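Local coordinates for putative fumarylpyruvate hydrolase (PDB 4MAQ), which is a putative enzyme of the fumarylacetoacetate hydrolase (FAH) family, with more strand than helix, found in a two-chain assembly with a second copy of itself, at residues W184-P187 and D188-Y192; A77-P80 and L81-D84; G224-D227 and G228-T231; F31-R34 and R35-C38; R152-A156 and T157-A161. One frame throughout, in Å; residues are numbered along the deposited sequence.

Interaction 1 of 5, residues W184-P187 and D188-Y192; sequences WPVP and DVIAY
Trp184 and Tyr192 meet at the start of helix 186-196, where Pro185 takes the N-cap position and Asp188 and Tyr192, one and two turns along, reach back to the indole. The aromatic pair is T-shaped: the edge of Tyr192 is directed at the face of the six-membered ring of Trp184, with centroids 5.3 Å apart and planes inclined by 73°. Tyr192 CE2 stands over the middle of the indole. With CG anti to its carbonyl carbon (chi1 -71°), the indole stands beside the backbone N, where Trp184 CE3 meets Asp188 CB at 3.6 Å. The indole NE1 is hydrogen-bonded to Glu57 O.

The backbone bonds begin at the cap. Val189 N donates to Pro185 O at 3.0 Å, and Ile190 N and Ala191 N continue the series to Val186 O and Pro187 O. Asp188 N adds a weak, bent bond to Pro185 O.

Apolar contacts form on the side of the helix facing strand 204-206, where Val189 and Ile190 touch Ile205. Val189 CG2 lies 3.9 Å from Trp184 CB, and Val186 CG1 comes to 3.8 Å from Ile190 CD1.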
# COMPACT_ATOMS: atom_id res chain seq x y z
N TRP B 184 -22.37 -3.53 5.36
CA TRP B 184 -22.41 -2.21 4.75
C TRP B 184 -22.44 -2.38 3.24
O TRP B 184 -21.51 -2.94 2.68
CB TRP B 184 -21.17 -1.41 5.16
CG TRP B 184 -21.20 -1.00 6.61
CD1 TRP B 184 -20.51 -1.56 7.66
CD2 TRP B 184 -22.00 0.05 7.17
NE1 TRP B 184 -20.83 -0.91 8.84
CE2 TRP B 184 -21.73 0.09 8.57
CE3 TRP B 184 -22.90 0.99 6.63
CZ2 TRP B 184 -22.33 1.03 9.43
CZ3 TRP B 184 -23.50 1.91 7.48
CH2 TRP B 184 -23.22 1.92 8.86
N PRO B 185 -23.49 -1.88 2.58
CA PRO B 185 -23.54 -1.98 1.13
C PRO B 185 -22.47 -1.14 0.45
O PRO B 185 -21.84 -0.27 1.06
CB PRO B 185 -24.93 -1.46 0.75
CG PRO B 185 -25.51 -0.85 1.97
CD PRO B 185 -24.69 -1.24 3.16
N VAL B 186 -22.30 -1.39 -0.84
CA VAL B 186 -21.25 -0.74 -1.61
C VAL B 186 -21.26 0.80 -1.49
O VAL B 186 -20.20 1.38 -1.26
CB VAL B 186 -21.29 -1.22 -3.08
CG1 VAL B 186 -20.40 -0.36 -3.98
CG2 VAL B 186 -20.89 -2.70 -3.14
N PRO B 187 -22.44 1.47 -1.60
CA PRO B 187 -22.40 2.94 -1.50
C PRO B 187 -21.85 3.43 -0.15
O PRO B 187 -21.15 4.46 -0.11
CB PRO B 187 -23.88 3.37 -1.64
CG PRO B 187 -24.54 2.23 -2.35
CD PRO B 187 -23.79 0.98 -1.95
N ASP B 188 -22.15 2.71 0.93
CA ASP B 188 -21.63 3.09 2.25
C ASP B 188 -20.16 2.78 2.40
O ASP B 188 -19.43 3.54 3.01
CB ASP B 188 -22.40 2.43 3.37
CG ASP B 188 -23.82 2.88 3.42
OD1 ASP B 188 -24.03 4.05 3.72
OD2 ASP B 188 -24.70 2.07 3.14
N VAL B 189 -19.71 1.67 1.83
CA VAL B 189 -18.29 1.35 1.85
C VAL B 189 -17.49 2.45 1.13
O VAL B 189 -16.48 2.93 1.65
CB VAL B 189 -18.02 -0.04 1.24
CG1 VAL B 189 -16.53 -0.28 1.16
CG2 VAL B 189 -18.64 -1.10 2.15
N ILE B 190 -17.97 2.86 -0.05
CA ILE B 190 -17.34 3.93 -0.80
C ILE B 190 -17.29 5.21 0.04
O ILE B 190 -16.26 5.87 0.12
CB ILE B 190 -18.08 4.19 -2.12
CG1 ILE B 190 -17.85 3.02 -3.08
CG2 ILE B 190 -17.70 5.54 -2.72
CD1 ILE B 190 -18.79 3.02 -4.26
N ALA B 191 -18.42 5.59 0.62
CA ALA B 191 -18.48 6.78 1.48
C ALA B 191 -17.43 6.73 2.62
O ALA B 191 -16.71 7.71 2.84
CB ALA B 191 -19.89 6.95 2.03
N TYR B 192 -17.34 5.59 3.31
CA TYR B 192 -16.39 5.43 4.40
C TYR B 192 -14.94 5.59 3.93
O TYR B 192 -14.15 6.32 4.57
CB TYR B 192 -16.58 4.06 5.05
CG TYR B 192 -17.52 4.04 6.22
CD1 TYR B 192 -17.16 4.65 7.41
CD2 TYR B 192 -18.76 3.41 6.15
CE1 TYR B 192 -17.99 4.65 8.51
CE2 TYR B 192 -19.62 3.40 7.25
CZ TYR B 192 -19.23 4.03 8.43
OH TYR B 192 -20.02 4.05 9.56

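Interaction 2 of 5, residues A77-P80 and L81-D84; sequences AYPP and LTND
A single water, rather than a direct hydrogen bond, links Pro79 to Thr82 inside this turn. It donates to Pro79 O at 2.8 Å and to Thr82 O at 2.7 Å, bridging two carbonyls, both acceptors, that could not bond to each other. The water and Thr82 O both sit at the edge of the Tyr78 ring, in its plane. Leu81, with a positive phi of 62°, bends the chain between Pro80 and Thr82.

Across the bend the methyl of Thr82 meets two side chains: Thr82 CG2 touches both Tyr78 CE1 (3.7 Å) and Pro79 CG (3.8 Å), while the Tyr78 and Thr82 side chains cross at about a right angle. The Tyr78 CG is anti to its own nitrogen (chi1 -168°), which carries the ring along the turn until Tyr78 OH reaches the carbonyl carbon, C, of Asn83 at 3.6 Å.

Outside the turn, Thr82 OG1 bonds Asp124, and Pro80 O accepts from Arg122. Pro80 and Leu81 pack against Ser196 and Arg195 of the second subunit. Beyond the bend, Asp84 N donates to Thr82 OG1 at 3.0 Å with an N-H...O angle of 160°. That bond from the nitrogen two residues on defines an ST turn, here leading into strand 85-95.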
# COMPACT_ATOMS: atom_id res chain seq x y z
N ALA B 77 1.01 -17.38 -7.92
CA ALA B 77 2.13 -17.92 -7.14
C ALA B 77 1.78 -18.14 -5.66
O ALA B 77 1.07 -17.36 -5.05
CB ALA B 77 3.33 -16.99 -7.24
N TYR B 78 2.32 -19.21 -5.09
CA TYR B 78 2.23 -19.44 -3.65
C TYR B 78 3.38 -18.63 -3.01
O TYR B 78 4.54 -18.82 -3.40
CB TYR B 78 2.37 -20.94 -3.36
CG TYR B 78 2.01 -21.35 -1.95
CD1 TYR B 78 2.94 -21.25 -0.92
CD2 TYR B 78 0.74 -21.87 -1.65
CE1 TYR B 78 2.62 -21.62 0.37
CE2 TYR B 78 0.41 -22.24 -0.36
CZ TYR B 78 1.36 -22.13 0.65
OH TYR B 78 1.07 -22.48 1.96
N PRO B 79 3.07 -17.71 -2.08
CA PRO B 79 4.09 -16.77 -1.58
C PRO B 79 5.07 -17.45 -0.61
O PRO B 79 4.76 -18.51 -0.07
CB PRO B 79 3.24 -15.72 -0.84
CG PRO B 79 2.09 -16.52 -0.31
CD PRO B 79 1.78 -17.52 -1.41
N PRO B 80 6.24 -16.82 -0.40
CA PRO B 80 7.17 -17.29 0.62
C PRO B 80 6.62 -16.98 2.03
O PRO B 80 5.57 -16.29 2.17
CB PRO B 80 8.44 -16.46 0.33
CG PRO B 80 7.91 -15.16 -0.22
CD PRO B 80 6.67 -15.54 -1.00
N LEU B 81 7.29 -17.49 3.05
CA LEU B 81 7.00 -17.14 4.47
C LEU B 81 5.61 -17.54 4.93
O LEU B 81 5.06 -16.94 5.87
CB LEU B 81 7.11 -15.64 4.74
CG LEU B 81 8.43 -14.90 4.64
CD1 LEU B 81 8.27 -13.55 5.32
CD2 LEU B 81 9.56 -15.69 5.27
N THR B 82 5.04 -18.56 4.32
CA THR B 82 3.78 -19.07 4.81
C THR B 82 3.63 -20.58 4.65
O THR B 82 4.17 -21.18 3.71
CB THR B 82 2.56 -18.35 4.17
OG1 THR B 82 1.39 -18.66 4.92
CG2 THR B 82 2.31 -18.81 2.75
N ASN B 83 2.92 -21.18 5.59
CA ASN B 83 2.45 -22.55 5.44
C ASN B 83 0.92 -22.55 5.54
O ASN B 83 0.31 -23.60 5.70
CB ASN B 83 3.02 -23.46 6.55
CG ASN B 83 4.53 -23.31 6.74
OD1 ASN B 83 5.32 -23.59 5.84
ND2 ASN B 83 4.95 -22.88 7.95
N ASP B 84 0.30 -21.38 5.37
CA ASP B 84 -1.15 -21.27 5.61
C ASP B 84 -1.78 -20.11 4.81
O ASP B 84 -2.11 -19.06 5.35
CB ASP B 84 -1.43 -21.14 7.13
CG ASP B 84 -2.89 -21.37 7.50
OD1 ASP B 84 -3.62 -22.04 6.74
OD2 ASP B 84 -3.29 -20.88 8.57
O HOH W 1 5.81 -20.38 1.68

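Interaction 3 of 5, residues G224-D227 and G228-T231; sequences GGVD and GIAT
With CG1 anti to the backbone N in Val226 (chi1 173°) and anti to the carbonyl carbon in Ile229 (chi1 -57°), Val226 CG1 and Ile229 CG1 meet at 3.9 Å, the two side chains lying side by side. The contact is the turn of the beta hairpin formed by strands 221-226 and 230-236, and it contains a classic beta bulge, with Ile229 and Ala230 both opposite Val226.

One carbonyl serves the bulge. Val226 O accepts a bond from Ile229 N at 2.9 Å and a weak one from Ala230 N at 3.4 Å, while Val226 N donates back to Ala230 O at 3.0 Å. Val226 and Ala230 thus form an antiparallel hydrogen-bonded pair, followed by the non-hydrogen-bonded pair Gly225 and Thr231. Asp227 and Gly228, the latter with a positive phi of 84°, form a type II beta turn.

Val226, Ile229 and Ala230 all touch Val116, packing the hairpin on strand 111-122. Asp227 OD1 forms a salt bridge with Arg164. At the Gly225-Thr231 pair, where Gly225 has no side chain, the strands come close: Gly225 CA and Thr231 CA are 4.0 Å apart, and Thr231 CA makes a CA-H...O contact of 3.1 Å to Gly224 O.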
# COMPACT_ATOMS: atom_id res chain seq x y z
N GLY B 224 -14.45 -19.66 -8.96
CA GLY B 224 -15.41 -18.85 -8.22
C GLY B 224 -16.05 -17.83 -9.11
O GLY B 224 -15.80 -17.80 -10.33
N GLY B 225 -16.88 -17.00 -8.50
CA GLY B 225 -17.61 -16.03 -9.29
C GLY B 225 -18.61 -15.24 -8.52
O GLY B 225 -18.87 -15.50 -7.33
N VAL B 226 -19.15 -14.23 -9.20
CA VAL B 226 -20.33 -13.52 -8.71
C VAL B 226 -21.28 -13.53 -9.90
O VAL B 226 -20.88 -13.13 -11.00
CB VAL B 226 -20.03 -12.07 -8.27
CG1 VAL B 226 -21.35 -11.35 -7.95
CG2 VAL B 226 -19.09 -12.09 -7.07
N ASP B 227 -22.50 -14.02 -9.68
CA ASP B 227 -23.42 -14.19 -10.80
C ASP B 227 -23.60 -12.87 -11.57
O ASP B 227 -23.91 -11.82 -10.98
CB ASP B 227 -24.75 -14.77 -10.33
CG ASP B 227 -24.68 -16.26 -10.04
OD1 ASP B 227 -23.62 -16.92 -10.19
OD2 ASP B 227 -25.73 -16.83 -9.68
N GLY B 228 -23.45 -12.94 -12.89
CA GLY B 228 -23.60 -11.79 -13.77
C GLY B 228 -22.37 -10.91 -13.91
O GLY B 228 -22.33 -10.02 -14.77
N ILE B 229 -21.35 -11.15 -13.08
CA ILE B 229 -20.18 -10.28 -13.10
C ILE B 229 -18.99 -10.99 -13.77
O ILE B 229 -18.51 -10.53 -14.81
CB ILE B 229 -19.79 -9.76 -11.68
CG1 ILE B 229 -20.97 -9.01 -11.03
CG2 ILE B 229 -18.51 -8.91 -11.72
CD1 ILE B 229 -21.50 -7.83 -11.82
N ALA B 230 -18.55 -12.11 -13.19
CA ALA B 230 -17.45 -12.89 -13.77
C ALA B 230 -17.36 -14.22 -13.07
O ALA B 230 -17.83 -14.37 -11.93
CB ALA B 230 -16.13 -12.15 -13.62
N THR B 231 -16.75 -15.19 -13.73
CA THR B 231 -16.25 -16.38 -13.06
C THR B 231 -14.76 -16.46 -13.34
O THR B 231 -14.25 -15.76 -14.22
CB THR B 231 -16.95 -17.67 -13.53
OG1 THR B 231 -16.73 -17.85 -14.94
CG2 THR B 231 -18.45 -17.60 -13.24

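Interaction 4 of 5, residues F31-R34 and R35-C38; sequences FPVR and RVFC
Arg34 and Arg35, adjacent in the chain, turn their side chains the same way and stack. Starting at CB, which lies 3.0 Å from Arg35 N, Arg34 sends CG anti to the backbone nitrogen (chi1 -159°), still against Arg35 N, and then bends at chi2 and chi3, which folds the chain back over Arg35. Its CD comes to 3.9 Å from Arg35 CG, and NE passes the same carbon at 3.6 Å. Arg34 CZ lies 3.6 Å from Arg35 NE. At the tip the branches part: NH2 sits over the face of the Arg35 guanidinium, 3.3 Å from Arg35 NE, while NH1 reaches the edge of the Phe37 ring, 4.2 Å from Phe37 CZ. The two guanidinium planes are only 22° apart, with centres 4.0 Å from each other, an offset flat stack.

Carboxylates of both subunits probably offset the like charges of the stack. Arg34 NH2 and Arg35 NE each form a salt bridge to Asp67 of the second subunit, and Arg35 NH1 forms one to Asp143 of that subunit. Arg34 NE is bound by Asp203 of its own chain, whose carboxylate also accepts from Arg35 N.

On the other side of the backbone, Val33 CG1 packs on Val36 CG2 at 3.8 Å. This junction carries the chain from strand 30-32 into strand 36-39, which lies between strand 61-64, antiparallel to it, and strand 204-206, parallel to it.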
# COMPACT_ATOMS: atom_id res chain seq x y z
N PHE B 31 -7.75 -1.17 -17.15
CA PHE B 31 -8.11 -0.33 -16.03
C PHE B 31 -6.85 -0.12 -15.16
O PHE B 31 -6.37 -1.07 -14.55
CB PHE B 31 -9.23 -0.98 -15.21
CG PHE B 31 -9.71 -0.13 -14.06
CD1 PHE B 31 -9.10 -0.21 -12.81
CD2 PHE B 31 -10.77 0.76 -14.25
CE1 PHE B 31 -9.53 0.58 -11.75
CE2 PHE B 31 -11.21 1.56 -13.21
CZ PHE B 31 -10.60 1.47 -11.96
N PRO B 32 -6.32 1.12 -15.11
CA PRO B 32 -5.10 1.39 -14.35
C PRO B 32 -5.41 1.47 -12.85
O PRO B 32 -6.33 2.19 -12.45
CB PRO B 32 -4.65 2.76 -14.91
CG PRO B 32 -5.93 3.45 -15.24
CD PRO B 32 -6.90 2.35 -15.69
N VAL B 33 -4.68 0.72 -12.04
CA VAL B 33 -4.95 0.62 -10.61
C VAL B 33 -4.18 1.70 -9.85
O VAL B 33 -2.97 1.86 -10.06
CB VAL B 33 -4.60 -0.78 -10.06
CG1 VAL B 33 -4.91 -0.87 -8.56
CG2 VAL B 33 -5.36 -1.87 -10.80
N ARG B 34 -4.90 2.38 -8.96
CA ARG B 34 -4.36 3.47 -8.15
C ARG B 34 -4.04 2.90 -6.75
O ARG B 34 -2.90 2.49 -6.49
CB ARG B 34 -5.33 4.67 -8.19
CG ARG B 34 -4.71 6.02 -7.84
CD ARG B 34 -4.31 6.20 -6.38
NE ARG B 34 -5.49 6.23 -5.50
CZ ARG B 34 -5.66 7.06 -4.47
NH1 ARG B 34 -6.79 6.99 -3.76
NH2 ARG B 34 -4.74 7.99 -4.18
N ARG B 35 -5.05 2.80 -5.88
CA ARG B 35 -4.90 2.09 -4.60
C ARG B 35 -5.93 0.97 -4.50
O ARG B 35 -6.88 0.93 -5.29
CB ARG B 35 -5.06 3.05 -3.41
CG ARG B 35 -3.89 4.01 -3.22
CD ARG B 35 -4.11 4.87 -1.98
NE ARG B 35 -3.23 6.04 -1.99
CZ ARG B 35 -3.38 7.10 -1.22
NH1 ARG B 35 -4.30 7.11 -0.24
NH2 ARG B 35 -2.62 8.17 -1.45
N VAL B 36 -5.71 0.06 -3.54
CA VAL B 36 -6.61 -1.07 -3.32
C VAL B 36 -7.04 -1.08 -1.86
O VAL B 36 -6.19 -1.23 -0.98
CB VAL B 36 -5.93 -2.41 -3.68
CG1 VAL B 36 -6.90 -3.58 -3.46
CG2 VAL B 36 -5.43 -2.39 -5.12
N PHE B 37 -8.35 -0.93 -1.61
CA PHE B 37 -8.88 -0.92 -0.25
C PHE B 37 -9.70 -2.19 -0.03
O PHE B 37 -10.45 -2.61 -0.93
CB PHE B 37 -9.80 0.29 -0.06
CG PHE B 37 -9.14 1.59 -0.41
CD1 PHE B 37 -8.31 2.22 0.52
CD2 PHE B 37 -9.33 2.21 -1.65
CE1 PHE B 37 -7.69 3.42 0.23
CE2 PHE B 37 -8.71 3.42 -1.93
CZ PHE B 37 -7.90 4.02 -0.99
N CYS B 38 -9.59 -2.75 1.17
CA CYS B 38 -10.25 -4.04 1.46
C CYS B 38 -10.98 -3.91 2.79
O CYS B 38 -10.39 -3.57 3.82
CB CYS B 38 -9.21 -5.15 1.58
SG CYS B 38 -8.10 -5.29 0.17

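Interaction 5 of 5, residues R152-A156 and T157-A161; sequences RAATA and TGHPA
Arg152 offers a face of its guanidinium to Thr157, whose CG2 lies over it, 4.0 Å from Arg152 CZ. The same methyl, Thr157 CG2, lies in the bend that the arginine chain makes at chi3 (79°), touching CD as well as Arg152 CB at 3.6 Å. The second flat group, the His159 imidazole, meets Ala154 obliquely: Ala154 CB is 3.8 Å from His159 CE1. His159 ND1 is bonded to Tyr114 OH, which ties the ring to strand 111-122. The guanidinium also has partners beyond the turn, a weak hydrogen bond from NH2 to Gly228 O and a long, weak ion pair from NE to Asp25.

Thr157 has its hydroxyl between the backbone nitrogen and the carbonyl carbon (chi1 56°), which directs CG2 at Arg152 and lets Thr157 OG1 donate to Gly158 O at 2.7 Å. The hydroxyl comes to a lone pair of Gly158 O, in the plane of that carbonyl.

The backbone is held by bent bonds. Thr157 N is shared between Ala153 O and Ala154 O, both weak at 3.3 Å, and Gly158 N reaches Ala154 O at 2.8 Å, also weak by its angle. Ala156 N donates to Ala153 O at 2.9 Å within the turn.

Strand 146-153 thus runs straight into helix 154-157, with Ala153 as N-cap. Gly158, with a positive phi of 67°, is where the chain leaves helical geometry: a single short helical turn closed by glycine, at the protein surface, between strands 146-153 and 164-169.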
# COMPACT_ATOMS: atom_id res chain seq x y z
N ARG B 152 -15.84 -5.60 -15.78
CA ARG B 152 -16.93 -5.17 -16.66
C ARG B 152 -17.40 -3.78 -16.27
O ARG B 152 -17.54 -3.47 -15.08
CB ARG B 152 -18.10 -6.15 -16.60
CG ARG B 152 -17.75 -7.54 -17.11
CD ARG B 152 -18.98 -8.41 -17.10
NE ARG B 152 -19.76 -8.08 -18.26
CZ ARG B 152 -21.02 -8.44 -18.46
NH1 ARG B 152 -21.65 -8.09 -19.59
NH2 ARG B 152 -21.65 -9.17 -17.53
N ALA B 153 -17.69 -2.94 -17.26
CA ALA B 153 -18.23 -1.61 -17.00
C ALA B 153 -19.59 -1.71 -16.34
O ALA B 153 -20.39 -2.59 -16.68
CB ALA B 153 -18.34 -0.83 -18.30
N ALA B 154 -19.87 -0.80 -15.42
CA ALA B 154 -21.18 -0.77 -14.75
C ALA B 154 -22.35 -0.53 -15.73
O ALA B 154 -23.48 -0.92 -15.44
CB ALA B 154 -21.19 0.27 -13.64
N THR B 155 -22.08 0.09 -16.87
CA THR B 155 -23.10 0.25 -17.90
C THR B 155 -23.53 -1.10 -18.47
O THR B 155 -24.64 -1.24 -18.97
CB THR B 155 -22.61 1.15 -19.04
OG1 THR B 155 -21.38 0.64 -19.54
CG2 THR B 155 -22.37 2.56 -18.55
N ALA B 156 -22.65 -2.10 -18.38
CA ALA B 156 -22.96 -3.47 -18.83
C ALA B 156 -23.60 -4.34 -17.76
O ALA B 156 -24.36 -5.24 -18.09
CB ALA B 156 -21.70 -4.16 -19.34
N THR B 157 -23.31 -4.07 -16.49
CA THR B 157 -23.74 -4.96 -15.39
C THR B 157 -24.84 -4.40 -14.50
O THR B 157 -25.47 -5.14 -13.75
CB THR B 157 -22.55 -5.29 -14.46
OG1 THR B 157 -21.99 -4.07 -13.98
CG2 THR B 157 -21.47 -6.06 -15.22
N GLY B 158 -25.02 -3.08 -14.55
CA GLY B 158 -25.70 -2.39 -13.46
C GLY B 158 -24.85 -2.43 -12.19
O GLY B 158 -23.69 -2.82 -12.22
N HIS B 159 -25.43 -2.02 -11.06
CA HIS B 159 -24.74 -2.03 -9.78
C HIS B 159 -25.28 -3.21 -9.01
O HIS B 159 -26.34 -3.11 -8.42
CB HIS B 159 -24.95 -0.71 -9.04
CG HIS B 159 -24.37 0.48 -9.74
ND1 HIS B 159 -23.02 0.65 -9.92
CD2 HIS B 159 -24.97 1.54 -10.34
CE1 HIS B 159 -22.80 1.78 -10.58
NE2 HIS B 159 -23.97 2.33 -10.85
N PRO B 160 -24.56 -4.36 -9.01
CA PRO B 160 -25.14 -5.56 -8.42
C PRO B 160 -25.39 -5.37 -6.93
O PRO B 160 -24.52 -4.82 -6.22
CB PRO B 160 -24.07 -6.64 -8.67
CG PRO B 160 -22.78 -5.85 -8.79
CD PRO B 160 -23.20 -4.62 -9.54
N ALA B 161 -26.53 -5.85 -6.45
CA ALA B 161 -26.89 -5.73 -5.02
C ALA B 161 -27.36 -7.05 -4.43
O ALA B 161 -27.57 -7.15 -3.23
CB ALA B 161 -27.91 -4.63 -4.80

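Interactions 3 and 5 are in direct contact: Arg152 NH2 is 3.0 Å from Gly228 O, and Ile229 CD1 rests 3.8 Å from Thr157 CB and equally close to Pro160 CG, so the hairpin end packs directly on the short helical turn. Interaction 1 comes within about 5 Å (nearest atoms) of interaction 5 and about 7 Å of interaction 4, without touching either. Interaction 2 is remote, its centre about 32 Å from that of interaction 1 and about 34 Å from that of interaction 5, both across the centre of the chain. Interactions 2 and 4 both touch the second subunit, the former by packing, the latter by packing and through its paired arginines.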